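PDB 6S5X: group B streptococcal R4 surface protein from Streptococcus agalactiae, which is a repeat-bearing, cell-wall-anchored surface protein implicated in infection, represented here by its most N-terminal Rib domain, a short immunoglobulin-like unit. Local coordinates for residues D6-Q17 with D29-P38; D50-V61 with T72-D81. All blocks are in the same frame, centred on the assembly; numbering follows the deposited sequence. Where two conformers were deposited one is given.

Contact 1 of 2, residues D6-Q17 with D29-P38; sequences DADKNDPAGKDQ and DSIGNLPDLP. With NA (sodium ion), chain C.
Asn33 grips the 6-17 loop through both ends of its amide, holding the middle of the contact. Its CG lies between the backbone N and the carbonyl carbon (chi1 59°), which turns the amide to the passing chain: Asn33 OD1 accepts from Ala13 N at 2.9 Å, while Asn33 ND2 donates to Asp11 O at 3.1 Å, approaching from above that carbonyl's plane. The compact part is buried: Pro12, bracketed by the two bonds, sets its CB 4.2 Å from the buried Leu37 CD1 and also touches Val63, Tyr65 and Val73; Ser30 and Ile31 are buried too. The backbones bridge once, at Gly14 and Ile31, with Gly32 N bonded to Ala13 O at 2.9 Å, almost straight at the hydrogen (168°), and Lys15 N bonded to Ser30 O. Gln17 NE2 donates in its amide plane to Ser30 OG, 2.9 Å away, and also reaches Lys26 O.

Looser is the solvent side, where Lys15, Asp29 and Gly32 are exposed. Lys15 lays its aliphatic chain past Asp29 O, but its NZ ends 6.6 Å from Asp29 OD1, and water links Lys15 NZ to Asp29 O instead. At the Asn10-Pro38 end the contact is van der Waals only: the side chains come from opposite directions, with Asn10 OD1 3.5 Å from Pro38 CD and Asn10 ND2 3.6 Å from Pro38 CG. Asn10 O, Ala7 O and Asp71 bind the sodium ion. The chemistry implies a join made chiefly by backbone groups and neutral amides, with the ion-binding turn beside it, where Asn10 ND2 and Lys9 N both bond to Asp6 O.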
loop_
_atom_site.group_PDB
_atom_site.type_symbol
_atom_site.label_atom_id
_atom_site.label_comp_id
_atom_site.label_asym_id
_atom_site.label_seq_id
_atom_site.Cartn_x
_atom_site.Cartn_y
_atom_site.Cartn_z
ATOM N N ASP A 6 -15.173 6.649 -5.892
ATOM C CA ASP A 6 -14.745 6.053 -4.629
ATOM C C ASP A 6 -13.474 6.715 -4.102
ATOM O O ASP A 6 -13.320 6.909 -2.888
ATOM C CB ASP A 6 -14.495 4.555 -4.791
ATOM C CG ASP A 6 -15.770 3.763 -4.959
ATOM O OD1 ASP A 6 -16.875 4.277 -4.620
ATOM O OD2 ASP A 6 -15.661 2.631 -5.453
ATOM N N ALA A 7 -12.517 7.001 -4.983
ATOM C CA ALA A 7 -11.284 7.651 -4.527
ATOM C C ALA A 7 -11.578 9.004 -3.898
ATOM O O ALA A 7 -10.944 9.384 -2.910
ATOM C CB ALA A 7 -10.297 7.825 -5.671
ATOM N N ASP A 8 -12.550 9.738 -4.460
ATOM C CA ASP A 8 -12.924 11.053 -3.952
ATOM C C ASP A 8 -13.430 10.968 -2.523
ATOM O O ASP A 8 -13.403 11.960 -1.787
ATOM C CB ASP A 8 -14.060 11.678 -4.811
ATOM C CG ASP A 8 -13.606 12.199 -6.185
ATOM O OD1 ASP A 8 -12.387 12.462 -6.331
ATOM O OD2 ASP A 8 -14.496 12.387 -7.093
ATOM N N LYS A 9 -14.014 9.838 -2.162
ATOM C CA LYS A 9 -14.697 9.640 -0.897
ATOM C C LYS A 9 -13.915 8.806 0.107
ATOM O O LYS A 9 -14.498 8.388 1.108
ATOM C CB LYS A 9 -16.050 8.967 -1.162
ATOM C CG LYS A 9 -17.058 9.847 -1.886
ATOM C CD LYS A 9 -18.005 8.977 -2.709
ATOM C CE LYS A 9 -18.898 9.807 -3.612
ATOM N NZ LYS A 9 -19.881 8.941 -4.327
ATOM N N ASN A 10 -12.662 8.456 -0.178
ATOM C CA ASN A 10 -11.888 7.578 0.690
ATOM C C ASN A 10 -10.484 8.129 0.801
ATOM O O ASN A 10 -10.020 8.862 -0.071
ATOM C CB ASN A 10 -11.848 6.138 0.154
ATOM C CG ASN A 10 -13.154 5.421 0.358
ATOM O OD1 ASN A 10 -13.408 4.886 1.446
ATOM N ND2 ASN A 10 -14.038 5.481 -0.642
ATOM N N ASP A 11 -9.803 7.767 1.891
ATOM C CA ASP A 11 -8.462 8.278 2.163
ATOM C C ASP A 11 -7.607 7.171 2.778
ATOM O O ASP A 11 -7.507 7.040 3.998
ATOM C CB ASP A 11 -8.531 9.520 3.059
ATOM C CG ASP A 11 -7.223 10.330 3.052
ATOM O OD1 ASP A 11 -6.426 10.234 2.088
ATOM O OD2 ASP A 11 -6.989 11.063 4.023
ATOM N N PRO A 12 -6.998 6.338 1.959
ATOM C CA PRO A 12 -6.142 5.287 2.526
ATOM C C PRO A 12 -4.929 5.895 3.207
ATOM O O PRO A 12 -4.355 6.877 2.728
ATOM C CB PRO A 12 -5.734 4.449 1.315
ATOM C CG PRO A 12 -6.102 5.223 0.124
ATOM C CD PRO A 12 -7.073 6.287 0.484
ATOM N N ALA A 13 -4.548 5.312 4.339
ATOM C CA ALA A 13 -3.428 5.800 5.128
ATOM C C ALA A 13 -2.277 4.817 5.047
ATOM O O ALA A 13 -2.461 3.626 5.289
ATOM C CB ALA A 13 -3.805 6.013 6.589
ATOM N N GLY A 14 -1.112 5.315 4.679
ATOM C CA GLY A 14 0.074 4.479 4.654
ATOM C C GLY A 14 0.524 4.060 6.038
ATOM O O GLY A 14 0.348 4.778 7.030
ATOM N N LYS A 15 1.145 2.879 6.082
ATOM C CA LYS A 15 1.709 2.284 7.286
ATOM C C LYS A 15 3.076 1.705 6.944
ATOM O O LYS A 15 3.217 0.957 5.971
ATOM C CB LYS A 15 0.763 1.175 7.785
ATOM C CG LYS A 15 0.943 0.634 9.141
ATOM C CD LYS A 15 0.021 -0.566 9.285
ATOM C CE LYS A 15 -0.367 -0.830 10.722
ATOM N NZ LYS A 15 -0.087 -2.238 11.102
ATOM N N ASP A 16 4.069 2.057 7.746
ATOM C CA ASP A 16 5.397 1.470 7.627
ATOM C C ASP A 16 5.343 0.035 8.135
ATOM O O ASP A 16 4.584 -0.303 9.051
ATOM C CB ASP A 16 6.402 2.328 8.409
ATOM C CG ASP A 16 6.573 3.733 7.798
ATOM O OD1 ASP A 16 6.007 3.970 6.690
ATOM O OD2 ASP A 16 7.250 4.592 8.415
ATOM N N GLN A 17 6.116 -0.824 7.508
ATOM C CA GLN A 17 6.262 -2.181 7.999
ATOM C C GLN A 17 7.735 -2.537 7.987
ATOM O O GLN A 17 8.551 -1.896 7.317
ATOM C CB GLN A 17 5.387 -3.187 7.199
ATOM C CG GLN A 17 5.628 -3.338 5.720
ATOM C CD GLN A 17 4.846 -4.545 5.128
ATOM O OE1 GLN A 17 4.971 -5.681 5.584
ATOM N NE2 GLN A 17 4.037 -4.274 4.121
ATOM N N ASP A 29 -0.257 -4.975 4.283
ATOM C CA ASP A 29 0.350 -4.660 5.570
ATOM C C ASP A 29 0.954 -3.258 5.591
ATOM O O ASP A 29 1.506 -2.845 6.618
ATOM C CB ASP A 29 1.399 -5.745 5.881
ATOM C CG ASP A 29 0.759 -7.115 6.208
ATOM O OD1 ASP A 29 -0.395 -7.152 6.713
ATOM O OD2 ASP A 29 1.392 -8.162 5.944
ATOM N N SER A 30 0.903 -2.547 4.467
ATOM C CA SER A 30 1.320 -1.157 4.340
ATOM C C SER A 30 0.145 -0.181 4.315
ATOM O O SER A 30 0.343 0.994 4.008
ATOM C CB SER A 30 2.158 -0.985 3.074
ATOM O OG SER A 30 3.439 -1.592 3.224
ATOM N N ILE A 31 -1.071 -0.652 4.580
ATOM C CA ILE A 31 -2.257 0.194 4.634
ATOM C C ILE A 31 -2.856 0.074 6.019
ATOM O O ILE A 31 -3.057 -1.039 6.510
ATOM C CB ILE A 31 -3.288 -0.196 3.558
ATOM C CG1 ILE A 31 -2.662 0.021 2.191
ATOM C CG2 ILE A 31 -4.564 0.631 3.756
ATOM C CD1 ILE A 31 -2.341 1.467 1.924
ATOM N N GLY A 32 -3.137 1.214 6.659
ATOM C CA GLY A 32 -3.587 1.180 8.035
ATOM C C GLY A 32 -5.089 1.125 8.226
ATOM O O GLY A 32 -5.565 0.941 9.351
ATOM N N ASN A 33 -5.870 1.315 7.171
ATOM C CA ASN A 33 -7.327 1.388 7.316
ATOM C C ASN A 33 -8.037 0.637 6.200
ATOM O O ASN A 33 -9.074 1.075 5.686
ATOM C CB ASN A 33 -7.799 2.844 7.363
ATOM C CG ASN A 33 -7.422 3.642 6.123
ATOM O OD1 ASN A 33 -6.435 3.355 5.440
ATOM N ND2 ASN A 33 -8.216 4.690 5.846
ATOM N N LEU A 34 -7.515 -0.514 5.790
ATOM C CA LEU A 34 -8.173 -1.202 4.686
ATOM C C LEU A 34 -9.600 -1.635 5.020
ATOM O O LEU A 34 -10.417 -1.680 4.087
ATOM C CB LEU A 34 -7.326 -2.393 4.224
ATOM C CG LEU A 34 -7.858 -3.152 2.992
ATOM C CD1 LEU A 34 -8.035 -2.319 1.720
ATOM C CD2 LEU A 34 -6.915 -4.332 2.738
ATOM N N PRO A 35 -9.979 -1.924 6.272
ATOM C CA PRO A 35 -11.408 -2.201 6.541
ATOM C C PRO A 35 -12.325 -1.029 6.258
ATOM O O PRO A 35 -13.518 -1.232 6.004
ATOM C CB PRO A 35 -11.416 -2.544 8.037
ATOM C CG PRO A 35 -10.034 -3.069 8.316
ATOM C CD PRO A 35 -9.152 -2.188 7.462
ATOM N N ASP A 36 -11.813 0.196 6.298
ATOM C CA ASP A 36 -12.624 1.377 6.046
ATOM C C ASP A 36 -12.741 1.696 4.571
ATOM O O ASP A 36 -13.508 2.597 4.217
ATOM C CB ASP A 36 -12.046 2.615 6.735
ATOM C CG ASP A 36 -12.074 2.524 8.252
ATOM O OD1 ASP A 36 -13.014 1.924 8.818
ATOM O OD2 ASP A 36 -11.153 3.094 8.873
ATOM N N LEU A 37 -12.028 0.977 3.711
ATOM C CA LEU A 37 -12.156 1.204 2.284
ATOM C C LEU A 37 -13.293 0.344 1.730
ATOM O O LEU A 37 -13.714 -0.626 2.363
ATOM C CB LEU A 37 -10.842 0.875 1.590
ATOM C CG LEU A 37 -9.609 1.563 2.143
ATOM C CD1 LEU A 37 -8.379 1.126 1.350
ATOM C CD2 LEU A 37 -9.782 3.079 2.130
ATOM N N PRO A 38 -13.853 0.684 0.573
ATOM C CA PRO A 38 -14.953 -0.126 0.035
ATOM C C PRO A 38 -14.616 -1.602 -0.098
ATOM O O PRO A 38 -13.494 -1.976 -0.442
ATOM C CB PRO A 38 -15.207 0.503 -1.337
ATOM C CG PRO A 38 -14.791 1.959 -1.128
ATOM C CD PRO A 38 -13.558 1.838 -0.291
HETATM NA NA NA C . -8.800 9.493 -1.939
HETATM O O HOH W 1 -7.127 10.443 -0.636
HETATM O O HOH W 2 5.051 0.022 4.514
HETATM O O HOH W 3 1.881 -3.825 9.069
HETATM O O HOH W 4 3.875 -7.973 4.771
HETATM O O HOH W 5 -8.771 11.307 -3.412
#

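Contact 2 of 2, residues D50-V61 with T72-D81; sequences DTATPGDKPAKV and TVDVTVKVVD
With CG anti to the carbonyl carbon in both Lys60 (chi1 -64°) and Asp74 (chi1 -69°), the two side chains run side by side across a non-hydrogen-bonded pair. Lys60 then folds at chi3 and chi4, so that its NZ curls back to Asp74 OD1 at 2.8 Å, meeting it in a salt bridge on the syn side, but tilted 33° from the carboxylate plane. Water joins the same OD1 to Ala59 O.

Eight backbone hydrogen bonds, two at each of the pairs Gly55-Val79, Lys57-Val77, Ala59-Val75 and Val61-Val73, establish the antiparallel register; Val75 N to Ala59 O is nearly linear. The face carrying Ala59, Val61, Val73, Val75, Val77 and Val79 is largely apolar, with Ala59 CB 4.0 Å from Val75 CG2. Val79 CG2 lies 3.8 Å from Lys57 CG and also meets Thr51 CG2. Lys57 is the charged member of this face; bent at chi2, it leads its NZ away to Thr53 O and, in a weak salt bridge, Asp50 OD2.

These strands, 55-64 and 70-80, form the central hairpin of the immunoglobulin-like sheet: strand 17-20 runs parallel to 70-80 on one flank, and strand 42-45 lies antiparallel to 55-64 on the other, placing Phe45 against Ala59 and Val61.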
loop_
_atom_site.group_PDB
_atom_site.type_symbol
_atom_site.label_atom_id
_atom_site.label_comp_id
_atom_site.label_asym_id
_atom_site.label_seq_id
_atom_site.Cartn_x
_atom_site.Cartn_y
_atom_site.Cartn_z
ATOM N N ASP A 50 12.537 -4.420 -2.928
ATOM C CA ASP A 50 13.851 -5.045 -2.777
ATOM C C ASP A 50 14.101 -5.362 -1.303
ATOM O O ASP A 50 14.167 -4.455 -0.471
ATOM C CB ASP A 50 14.930 -4.107 -3.321
ATOM C CG ASP A 50 16.303 -4.471 -2.837
ATOM O OD1 ASP A 50 16.546 -5.678 -2.717
ATOM O OD2 ASP A 50 17.146 -3.575 -2.608
ATOM N N THR A 51 14.213 -6.645 -0.965
ATOM C CA THR A 51 14.536 -7.025 0.408
ATOM C C THR A 51 15.826 -7.833 0.480
ATOM O O THR A 51 16.068 -8.525 1.483
ATOM C CB THR A 51 13.399 -7.814 1.066
ATOM O OG1 THR A 51 13.240 -9.098 0.439
ATOM C CG2 THR A 51 12.098 -7.050 0.999
ATOM N N ALA A 52 16.674 -7.756 -0.546
ATOM C CA ALA A 52 17.898 -8.552 -0.559
ATOM C C ALA A 52 18.966 -8.008 0.366
ATOM O O ALA A 52 19.879 -8.755 0.742
ATOM C CB ALA A 52 18.442 -8.632 -1.987
ATOM N N THR A 53 18.854 -6.742 0.772
ATOM C CA THR A 53 19.774 -6.127 1.716
ATOM C C THR A 53 19.009 -5.233 2.671
ATOM O O THR A 53 17.926 -4.723 2.333
ATOM C CB THR A 53 20.833 -5.280 1.007
ATOM O OG1 THR A 53 20.179 -4.192 0.343
ATOM C CG2 THR A 53 21.608 -6.120 -0.038
ATOM N N PRO A 54 19.545 -4.996 3.859
ATOM C CA PRO A 54 18.851 -4.149 4.828
ATOM C C PRO A 54 18.805 -2.698 4.374
ATOM O O PRO A 54 19.631 -2.233 3.587
ATOM C CB PRO A 54 19.688 -4.311 6.104
ATOM C CG PRO A 54 21.090 -4.659 5.604
ATOM C CD PRO A 54 20.863 -5.464 4.354
ATOM N N GLY A 55 17.813 -1.986 4.877
ATOM C CA GLY A 55 17.667 -0.570 4.590
ATOM C C GLY A 55 16.215 -0.155 4.599
ATOM O O GLY A 55 15.304 -0.981 4.667
ATOM N N ASP A 56 16.011 1.164 4.525
ATOM C CA ASP A 56 14.682 1.759 4.385
ATOM C C ASP A 56 14.343 1.826 2.899
ATOM O O ASP A 56 14.962 2.571 2.142
ATOM C CB ASP A 56 14.642 3.149 5.017
ATOM C CG ASP A 56 14.605 3.118 6.544
ATOM O OD1 ASP A 56 14.359 2.042 7.134
ATOM O OD2 ASP A 56 14.854 4.177 7.158
ATOM N N LYS A 57 13.370 1.032 2.471
ATOM C CA LYS A 57 13.033 0.962 1.068
ATOM C C LYS A 57 11.771 1.772 0.823
ATOM O O LYS A 57 10.710 1.398 1.341
ATOM C CB LYS A 57 12.803 -0.493 0.649
ATOM C CG LYS A 57 13.851 -1.497 1.147
ATOM C CD LYS A 57 15.219 -1.196 0.656
ATOM C CE LYS A 57 16.194 -2.239 1.235
ATOM N NZ LYS A 57 17.456 -2.393 0.506
ATOM N N PRO A 58 11.804 2.838 0.024
ATOM C CA PRO A 58 10.554 3.523 -0.309
ATOM C C PRO A 58 9.751 2.688 -1.273
ATOM O O PRO A 58 10.307 2.012 -2.147
ATOM C CB PRO A 58 11.007 4.833 -0.948
ATOM C CG PRO A 58 12.376 4.520 -1.509
ATOM C CD PRO A 58 12.978 3.494 -0.585
ATOM N N ALA A 59 8.431 2.736 -1.099
ATOM C CA ALA A 59 7.518 1.969 -1.921
ATOM C C ALA A 59 6.242 2.771 -2.094
ATOM O O ALA A 59 5.983 3.717 -1.348
ATOM C CB ALA A 59 7.215 0.612 -1.298
ATOM N N LYS A 60 5.436 2.376 -3.078
ATOM C CA LYS A 60 4.140 3.008 -3.298
ATOM C C LYS A 60 3.073 1.928 -3.339
ATOM O O LYS A 60 3.242 0.919 -4.035
ATOM C CB LYS A 60 4.124 3.820 -4.601
ATOM C CG LYS A 60 5.081 5.011 -4.640
ATOM C CD LYS A 60 4.946 5.764 -5.959
ATOM C CE LYS A 60 3.565 6.395 -6.125
ATOM N NZ LYS A 60 3.281 7.430 -5.082
ATOM N N VAL A 61 1.993 2.113 -2.584
ATOM C CA VAL A 61 0.848 1.208 -2.643
ATOM C C VAL A 61 -0.217 1.861 -3.523
ATOM O O VAL A 61 -0.611 3.011 -3.291
ATOM C CB VAL A 61 0.296 0.882 -1.250
ATOM C CG1 VAL A 61 -0.905 -0.012 -1.360
ATOM C CG2 VAL A 61 1.358 0.222 -0.388
ATOM N N THR A 72 -2.960 6.547 -4.382
ATOM C CA THR A 72 -1.642 6.033 -4.064
ATOM C C THR A 72 -1.275 6.451 -2.651
ATOM O O THR A 72 -1.770 7.448 -2.109
ATOM C CB THR A 72 -0.595 6.536 -5.038
ATOM O OG1 THR A 72 -0.513 7.956 -4.927
ATOM C CG2 THR A 72 -0.968 6.136 -6.480
ATOM N N VAL A 73 -0.398 5.666 -2.049
ATOM C CA VAL A 73 0.143 5.999 -0.746
ATOM C C VAL A 73 1.637 5.738 -0.808
ATOM O O VAL A 73 2.057 4.700 -1.332
ATOM C CB VAL A 73 -0.520 5.156 0.361
ATOM C CG1 VAL A 73 -0.039 5.571 1.715
ATOM C CG2 VAL A 73 -2.068 5.260 0.238
ATOM N N ASP A 74 2.431 6.710 -0.361
ATOM C CA ASP A 74 3.871 6.533 -0.227
ATOM C C ASP A 74 4.164 5.898 1.126
ATOM O O ASP A 74 3.726 6.413 2.161
ATOM C CB ASP A 74 4.606 7.874 -0.335
ATOM C CG ASP A 74 4.549 8.466 -1.733
ATOM O OD1 ASP A 74 4.743 7.711 -2.708
ATOM O OD2 ASP A 74 4.273 9.677 -1.852
ATOM N N VAL A 75 4.936 4.814 1.140
ATOM C CA VAL A 75 5.284 4.140 2.386
ATOM C C VAL A 75 6.763 3.764 2.384
ATOM O O VAL A 75 7.479 3.928 1.401
ATOM C CB VAL A 75 4.435 2.870 2.642
ATOM C CG1 VAL A 75 2.953 3.204 2.586
ATOM C CG2 VAL A 75 4.764 1.796 1.647
ATOM N N THR A 76 7.204 3.258 3.525
ATOM C CA THR A 76 8.555 2.762 3.724
ATOM C C THR A 76 8.473 1.313 4.182
ATOM O O THR A 76 7.717 0.997 5.100
ATOM C CB THR A 76 9.294 3.570 4.792
ATOM O OG1 THR A 76 9.389 4.939 4.398
ATOM C CG2 THR A 76 10.694 3.005 4.967
ATOM N N VAL A 77 9.255 0.438 3.559
ATOM C CA VAL A 77 9.428 -0.914 4.064
ATOM C C VAL A 77 10.825 -0.999 4.650
ATOM O O VAL A 77 11.814 -0.891 3.913
ATOM C CB VAL A 77 9.226 -1.963 2.974
ATOM C CG1 VAL A 77 9.502 -3.332 3.525
ATOM C CG2 VAL A 77 7.789 -1.913 2.466
ATOM N N LYS A 78 10.918 -1.193 5.965
ATOM C CA LYS A 78 12.216 -1.292 6.624
ATOM C C LYS A 78 12.658 -2.751 6.607
ATOM O O LYS A 78 11.922 -3.630 7.067
ATOM C CB LYS A 78 12.155 -0.758 8.052
ATOM C CG LYS A 78 13.520 -0.781 8.777
ATOM C CD LYS A 78 13.425 -0.289 10.227
ATOM C CE LYS A 78 14.790 -0.336 10.906
ATOM N NZ LYS A 78 14.727 0.039 12.348
ATOM N N VAL A 79 13.819 -3.014 6.016
ATOM C CA VAL A 79 14.377 -4.362 5.927
ATOM C C VAL A 79 15.531 -4.449 6.906
ATOM O O VAL A 79 16.431 -3.602 6.891
ATOM C CB VAL A 79 14.845 -4.706 4.505
ATOM C CG1 VAL A 79 15.324 -6.151 4.457
ATOM C CG2 VAL A 79 13.704 -4.452 3.520
ATOM N N VAL A 80 15.494 -5.447 7.771
ATOM C CA VAL A 80 16.538 -5.627 8.772
ATOM C C VAL A 80 17.198 -6.984 8.574
ATOM O O VAL A 80 16.556 -7.963 8.187
ATOM C CB VAL A 80 15.989 -5.503 10.215
ATOM C CG1 VAL A 80 15.317 -4.154 10.428
ATOM C CG2 VAL A 80 15.012 -6.618 10.505
ATOM N N ASP A 81 18.492 -7.044 8.901
ATOM C CA ASP A 81 19.218 -8.308 8.967
ATOM C C ASP A 81 19.006 -8.919 10.348
ATOM O O ASP A 81 19.430 -8.319 11.341
ATOM C CB ASP A 81 20.700 -8.048 8.704
ATOM C CG ASP A 81 21.560 -9.262 8.914
ATOM O OD1 ASP A 81 21.040 -10.293 9.382
ATOM O OD2 ASP A 81 22.765 -9.174 8.598
HETATM O O HOH W 6 7.418 5.943 -2.370
#

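Contact 1 closes before contact 2 opens along the chain, and their centres lie about 18 Å apart on opposite sides of the chain's centre. Strand 17-20 connects them: contact 1 runs into its first residue, where Gln17 O probably accepts a hydrogen bond from Lys78 N at 2.8 Å. Packing continues the join, with Gly14 beside Val73 and Ser30 O near Val75 CG1. The loops of contact 1 thus lie against the hairpin of contact 2, and the sodium site is shared between the 6-17 loop and Asp71 on strand 70-80. In a domain without alpha-helices, this arrangement bonds the 6-17 loop to the sheet and packs the 29-38 loop against it.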